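Local coordinates for protein microbial serine proteinases; subtilisin (Bacillus subtilis, PDB 2GKO) that probably hydrolyses peptide bonds of proteins as a cold-adapted, calcium-binding serine protease of the subtilisin family, at residues G57-D62 and I115-R120; Y154-G159 and D273-L278. All coordinates share one frame; numbering follows the deposited sequence.

Both contacts join parts of the subtilase domain that lie far apart in sequence, and both rest on a single polar pair. Contact 1 is a surface contact that ties the loop before strand 61-62 to helix 112-129, its centre about 20 Å from the centre of the chain. Contact 2 lies deeper, partly buried, and spans from the end of helix 146-157 to helix 271-283. At the surface an amide and a carboxylate meet, whereas in the partly buried contact an arginine with several partners donates to a tyrosine hydroxyl. The contacts share no element, but their helices touch: Arg120 of contact 1 makes a cation-pi interaction with Tyr154 of contact 2, and Ile119 packs on Ala155.

Contact 1: G57-D62 and I115-R120; sequences GTNFTD and IAEAIR
At the surface of the subtilase fold, Glu117 on helix 112-129 meets Asn59 in the loop that leads to the short edge strand 61-62. The loop carries a cis peptide bond between Thr58 and Asn59, and the CA atoms of Asn59 and Glu117 lie 7.0 Å apart. Glu117 has CG anti to its backbone N (chi1 -177°) and then bends at chi2 (70°), a shape that turns the carboxylate along the helix surface instead of straight out. OE2 does most of the touching. It lies 3.2 Å from Asn59 CB, and the amide plane is tilted 30° from that of the carboxylate. Farther back, Glu117 CG is 4.1 Å from the backbone O of Asn59. The neighbouring Phe60 sends its ring to Phe54 and His121, and Phe54 also touches Glu117 and Ala118, so Phe54 lies against both the loop and the helix. The 2.5 Å between Asn59 OD1 and Glu117 OE2 is doubtful as modelled, because the amide is probably turned over. With the amide reversed, its nitrogen would probably face the carboxylate, and a hydrogen bond between loop and helix would then be possible.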
loop_
_atom_site.group_PDB
_atom_site.type_symbol
_atom_site.label_atom_id
_atom_site.label_comp_id
_atom_site.label_asym_id
_atom_site.label_seq_id
_atom_site.Cartn_x
_atom_site.Cartn_y
_atom_site.Cartn_z
ATOM N N GLY A 57 -17.968 -16.317 -8.084
ATOM C CA GLY A 57 -17.995 -16.556 -9.522
ATOM C C GLY A 57 -16.652 -16.363 -10.191
ATOM O O GLY A 57 -15.632 -16.135 -9.535
ATOM N N THR A 58 -16.639 -16.529 -11.508
ATOM C CA THR A 58 -15.775 -15.704 -12.343
ATOM C C THR A 58 -16.726 -14.718 -13.002
ATOM O O THR A 58 -17.955 -14.878 -12.946
ATOM C CB THR A 58 -14.987 -16.496 -13.411
ATOM O OG1 THR A 58 -15.785 -17.564 -13.947
ATOM C CG2 THR A 58 -13.741 -17.170 -12.807
ATOM N N ASN A 59 -16.181 -13.651 -13.555
ATOM C CA ASN A 59 -14.824 -13.229 -13.257
ATOM C C ASN A 59 -14.914 -12.486 -11.914
ATOM O O ASN A 59 -14.103 -12.681 -10.996
ATOM C CB ASN A 59 -14.340 -12.339 -14.392
ATOM C CG ASN A 59 -14.201 -13.111 -15.716
ATOM O OD1 ASN A 59 -13.097 -13.497 -16.107
ATOM N ND2 ASN A 59 -15.330 -13.360 -16.390
ATOM N N PHE A 60 -15.961 -11.679 -11.810
ATOM C CA PHE A 60 -16.305 -10.985 -10.572
ATOM C C PHE A 60 -17.791 -10.662 -10.526
ATOM O O PHE A 60 -18.474 -10.630 -11.560
ATOM C CB PHE A 60 -15.487 -9.695 -10.456
ATOM C CG PHE A 60 -15.772 -8.683 -11.541
ATOM C CD1 PHE A 60 -15.023 -8.681 -12.718
ATOM C CD2 PHE A 60 -16.771 -7.730 -11.383
ATOM C CE1 PHE A 60 -15.278 -7.754 -13.716
ATOM C CE2 PHE A 60 -17.032 -6.795 -12.379
ATOM C CZ PHE A 60 -16.279 -6.808 -13.554
ATOM N N THR A 61 -18.279 -10.399 -9.318
ATOM C CA THR A 61 -19.607 -9.854 -9.093
ATOM C C THR A 61 -19.438 -8.365 -8.838
ATOM O O THR A 61 -18.706 -7.979 -7.948
ATOM C CB THR A 61 -20.255 -10.543 -7.891
ATOM O OG1 THR A 61 -20.407 -11.950 -8.164
ATOM C CG2 THR A 61 -21.666 -10.037 -7.650
ATOM N N ASP A 62 -20.105 -7.555 -9.644
ATOM C CA ASP A 62 -20.067 -6.112 -9.544
ATOM C C ASP A 62 -20.965 -5.617 -8.431
ATOM O O ASP A 62 -21.877 -6.333 -8.003
ATOM C CB ASP A 62 -20.500 -5.472 -10.871
ATOM C CG ASP A 62 -19.860 -4.138 -11.099
ATOM O OD1 ASP A 62 -20.072 -3.557 -12.178
ATOM O OD2 ASP A 62 -19.109 -3.588 -10.249
ATOM N N ILE A 115 -6.887 -13.268 -7.153
ATOM C CA ILE A 115 -5.977 -12.134 -7.069
ATOM C C ILE A 115 -5.475 -11.753 -8.465
ATOM O O ILE A 115 -5.432 -10.580 -8.847
ATOM C CB ILE A 115 -4.773 -12.457 -6.130
ATOM C CG1 ILE A 115 -5.258 -12.679 -4.681
ATOM C CG2 ILE A 115 -3.732 -11.355 -6.172
ATOM C CD1 ILE A 115 -4.301 -13.468 -3.821
ATOM N N ALA A 116 -5.086 -12.770 -9.235
ATOM C CA ALA A 116 -4.595 -12.527 -10.589
ATOM C C ALA A 116 -5.680 -11.910 -11.485
ATOM O O ALA A 116 -5.395 -10.995 -12.231
ATOM C CB ALA A 116 -4.048 -13.824 -11.190
ATOM N N GLU A 117 -6.911 -12.390 -11.379
ATOM C CA GLU A 117 -8.011 -11.855 -12.162
ATOM C C GLU A 117 -8.242 -10.386 -11.821
ATOM O O GLU A 117 -8.464 -9.552 -12.691
ATOM C CB GLU A 117 -9.273 -12.671 -11.923
ATOM C CG GLU A 117 -10.471 -12.247 -12.755
ATOM C CD GLU A 117 -10.335 -12.568 -14.241
ATOM O OE1 GLU A 117 -9.328 -13.191 -14.663
ATOM O OE2 GLU A 117 -11.239 -12.151 -14.997
ATOM N N ALA A 118 -8.158 -10.066 -10.537
ATOM C CA ALA A 118 -8.344 -8.681 -10.104
ATOM C C ALA A 118 -7.240 -7.747 -10.562
ATOM O O ALA A 118 -7.510 -6.604 -10.948
ATOM C CB ALA A 118 -8.470 -8.635 -8.580
ATOM N N ILE A 119 -5.994 -8.219 -10.539
ATOM C CA ILE A 119 -4.870 -7.433 -11.019
ATOM C C ILE A 119 -5.074 -7.149 -12.502
ATOM O O ILE A 119 -4.941 -6.029 -12.947
ATOM C CB ILE A 119 -3.525 -8.163 -10.796
ATOM C CG1 ILE A 119 -3.229 -8.330 -9.296
ATOM C CG2 ILE A 119 -2.392 -7.375 -11.432
ATOM C CD1 ILE A 119 -2.151 -9.328 -9.046
ATOM N N ARG A 120 -5.380 -8.193 -13.273
ATOM C CA ARG A 120 -5.617 -7.993 -14.692
ATOM C C ARG A 120 -6.775 -7.042 -14.945
ATOM O O ARG A 120 -6.681 -6.206 -15.824
ATOM C CB ARG A 120 -5.860 -9.321 -15.402
ATOM C CG ARG A 120 -4.631 -10.231 -15.433
ATOM C CD ARG A 120 -4.892 -11.548 -16.103
ATOM N NE ARG A 120 -5.422 -11.306 -17.434
ATOM C CZ ARG A 120 -4.681 -11.140 -18.534
ATOM N NH1 ARG A 120 -5.296 -10.893 -19.688
ATOM N NH2 ARG A 120 -3.339 -11.225 -18.492
#

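Contact 2: Y154-G159 and D273-L278; sequences YAYDKG and DVRGEL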
loop_
_atom_site.group_PDB
_atom_site.type_symbol
_atom_site.label_atom_id
_atom_site.label_comp_id
_atom_site.label_asym_id
_atom_site.label_seq_id
_atom_site.Cartn_x
_atom_site.Cartn_y
_atom_site.Cartn_z
ATOM N N TYR A 154 1.513 -7.906 -16.477
ATOM C CA TYR A 154 0.489 -7.466 -17.424
ATOM C C TYR A 154 -0.012 -6.069 -17.074
ATOM O O TYR A 154 -0.049 -5.163 -17.912
ATOM C CB TYR A 154 -0.646 -8.469 -17.395
ATOM C CG TYR A 154 -1.868 -8.142 -18.220
ATOM C CD1 TYR A 154 -1.945 -8.491 -19.560
ATOM C CD2 TYR A 154 -2.981 -7.528 -17.637
ATOM C CE1 TYR A 154 -3.073 -8.209 -20.305
ATOM C CE2 TYR A 154 -4.130 -7.261 -18.372
ATOM C CZ TYR A 154 -4.163 -7.595 -19.708
ATOM O OH TYR A 154 -5.284 -7.338 -20.448
ATOM N N ALA A 155 -0.394 -5.898 -15.815
ATOM C CA ALA A 155 -0.885 -4.594 -15.361
ATOM C C ALA A 155 0.172 -3.500 -15.421
ATOM O O ALA A 155 -0.119 -2.386 -15.827
ATOM C CB ALA A 155 -1.454 -4.718 -13.941
ATOM N N TYR A 156 1.404 -3.814 -15.032
ATOM C CA TYR A 156 2.498 -2.861 -15.049
ATOM C C TYR A 156 2.790 -2.392 -16.461
ATOM O O TYR A 156 2.952 -1.223 -16.687
ATOM C CB TYR A 156 3.742 -3.478 -14.436
ATOM C CG TYR A 156 4.820 -2.499 -14.082
ATOM C CD1 TYR A 156 5.863 -2.251 -14.946
ATOM C CD2 TYR A 156 4.808 -1.822 -12.868
ATOM C CE1 TYR A 156 6.871 -1.382 -14.613
ATOM C CE2 TYR A 156 5.809 -0.942 -12.530
ATOM C CZ TYR A 156 6.841 -0.718 -13.409
ATOM O OH TYR A 156 7.843 0.150 -13.040
ATOM N N ASP A 157 2.779 -3.324 -17.410
ATOM C CA ASP A 157 2.898 -3.006 -18.833
ATOM C C ASP A 157 1.791 -2.074 -19.329
ATOM O O ASP A 157 2.018 -1.274 -20.238
ATOM C CB ASP A 157 2.887 -4.300 -19.658
ATOM C CG ASP A 157 2.852 -4.038 -21.153
ATOM O OD1 ASP A 157 3.929 -3.682 -21.691
ATOM O OD2 ASP A 157 1.814 -4.137 -21.865
ATOM N N LYS A 158 0.600 -2.190 -18.743
ATOM C CA LYS A 158 -0.537 -1.323 -19.070
ATOM C C LYS A 158 -0.521 0.018 -18.337
ATOM O O LYS A 158 -1.418 0.847 -18.532
ATOM C CB LYS A 158 -1.850 -2.048 -18.818
ATOM C CG LYS A 158 -2.107 -3.195 -19.791
ATOM C CD LYS A 158 -3.426 -3.854 -19.515
ATOM C CE LYS A 158 -4.061 -4.392 -20.780
ATOM N NZ LYS A 158 -4.965 -3.402 -21.394
ATOM N N GLY A 159 0.505 0.247 -17.519
ATOM C CA GLY A 159 0.720 1.533 -16.900
ATOM C C GLY A 159 0.271 1.637 -15.450
ATOM O O GLY A 159 0.280 2.726 -14.872
ATOM N N ASP A 273 7.500 6.747 -14.001
ATOM C CA ASP A 273 7.824 8.074 -13.480
ATOM C C ASP A 273 7.485 8.256 -12.006
ATOM O O ASP A 273 8.270 8.799 -11.244
ATOM C CB ASP A 273 7.064 9.168 -14.231
ATOM C CG ASP A 273 7.443 9.275 -15.698
ATOM O OD1 ASP A 273 8.600 8.948 -16.097
ATOM O OD2 ASP A 273 6.607 9.696 -16.527
ATOM N N VAL A 274 6.298 7.806 -11.604
ATOM C CA VAL A 274 5.837 7.990 -10.241
ATOM C C VAL A 274 6.640 7.098 -9.306
ATOM O O VAL A 274 7.005 7.524 -8.225
ATOM C CB VAL A 274 4.316 7.712 -10.114
ATOM C CG1 VAL A 274 3.867 7.753 -8.649
ATOM C CG2 VAL A 274 3.538 8.705 -10.975
ATOM N N ARG A 275 6.924 5.883 -9.761
ATOM C CA ARG A 275 7.766 4.947 -9.028
ATOM C C ARG A 275 9.152 5.546 -8.801
ATOM O O ARG A 275 9.720 5.417 -7.732
ATOM C CB ARG A 275 7.878 3.651 -9.810
ATOM C CG ARG A 275 8.648 2.572 -9.088
ATOM C CD ARG A 275 8.718 1.303 -9.844
ATOM N NE ARG A 275 9.275 0.225 -9.020
ATOM C CZ ARG A 275 9.418 -1.030 -9.427
ATOM N NH1 ARG A 275 9.015 -1.419 -10.627
ATOM N NH2 ARG A 275 9.896 -1.936 -8.579
ATOM N N GLY A 276 9.683 6.195 -9.831
ATOM C CA GLY A 276 10.969 6.854 -9.739
ATOM C C GLY A 276 10.957 8.008 -8.763
ATOM O O GLY A 276 11.938 8.224 -8.050
ATOM N N GLU A 277 9.849 8.747 -8.706
ATOM C CA GLU A 277 9.697 9.809 -7.732
ATOM C C GLU A 277 9.642 9.252 -6.305
ATOM O O GLU A 277 10.240 9.813 -5.413
ATOM C CB GLU A 277 8.469 10.688 -8.038
ATOM C CG GLU A 277 8.233 11.854 -7.076
ATOM C CD GLU A 277 9.343 12.896 -7.096
ATOM O OE1 GLU A 277 10.120 12.925 -8.079
ATOM O OE2 GLU A 277 9.395 13.686 -6.131
ATOM N N LEU A 278 8.923 8.155 -6.088
ATOM C CA LEU A 278 8.951 7.501 -4.775
ATOM C C LEU A 278 10.368 7.115 -4.371
ATOM O O LEU A 278 10.764 7.313 -3.237
ATOM C CB LEU A 278 8.076 6.241 -4.781
ATOM C CG LEU A 278 6.558 6.443 -4.803
ATOM C CD1 LEU A 278 5.891 5.084 -4.995
ATOM C CD2 LEU A 278 6.037 7.128 -3.540
#
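Tyr156, near the end of helix 146-157, brings its hydroxyl to the edge of the Arg275 guanidinium on helix 271-283; the two side chains cross at about a right angle, and the ring and guanidinium planes stand 79° apart. Arg275 NH1 donates to Tyr156 OH over 3.1 Å with an N-H...O angle of 161°, and the oxygen lies in the guanidinium plane, where the N-H can point almost straight at it. Arg275 CD also approaches the hydroxyl, 3.5 Å from OH, while NH1 is 3.6 Å from the ring atom CZ. The arginine chain is extended from CG to NE, which carries the guanidinium well clear of its helix; the tyrosine has CG anti to the backbone N (chi1 -165°), which sends the ring away from helix 146-157 toward Arg275.

The guanidinium has further partners: NE forms a salt bridge with Glu225, and NH2 bonds to the backbone O of Val183, in the loop whose Gly180, Leu182 and Ala185 bind a sodium ion. A phenylalanine in place of Tyr156 would probably leave Arg275 NH1 without this acceptor and the guanidinium less firmly fixed at that edge.

Gly159 ends helix 146-157 in a Schellman motif, and the chain runs on into strand 161-165, where Ile162 touches the Tyr156 side chain and Leu161 touches both Val274 and Arg275. Helix 271-283 in turn packs Val274 and Leu278 against helix 248-265.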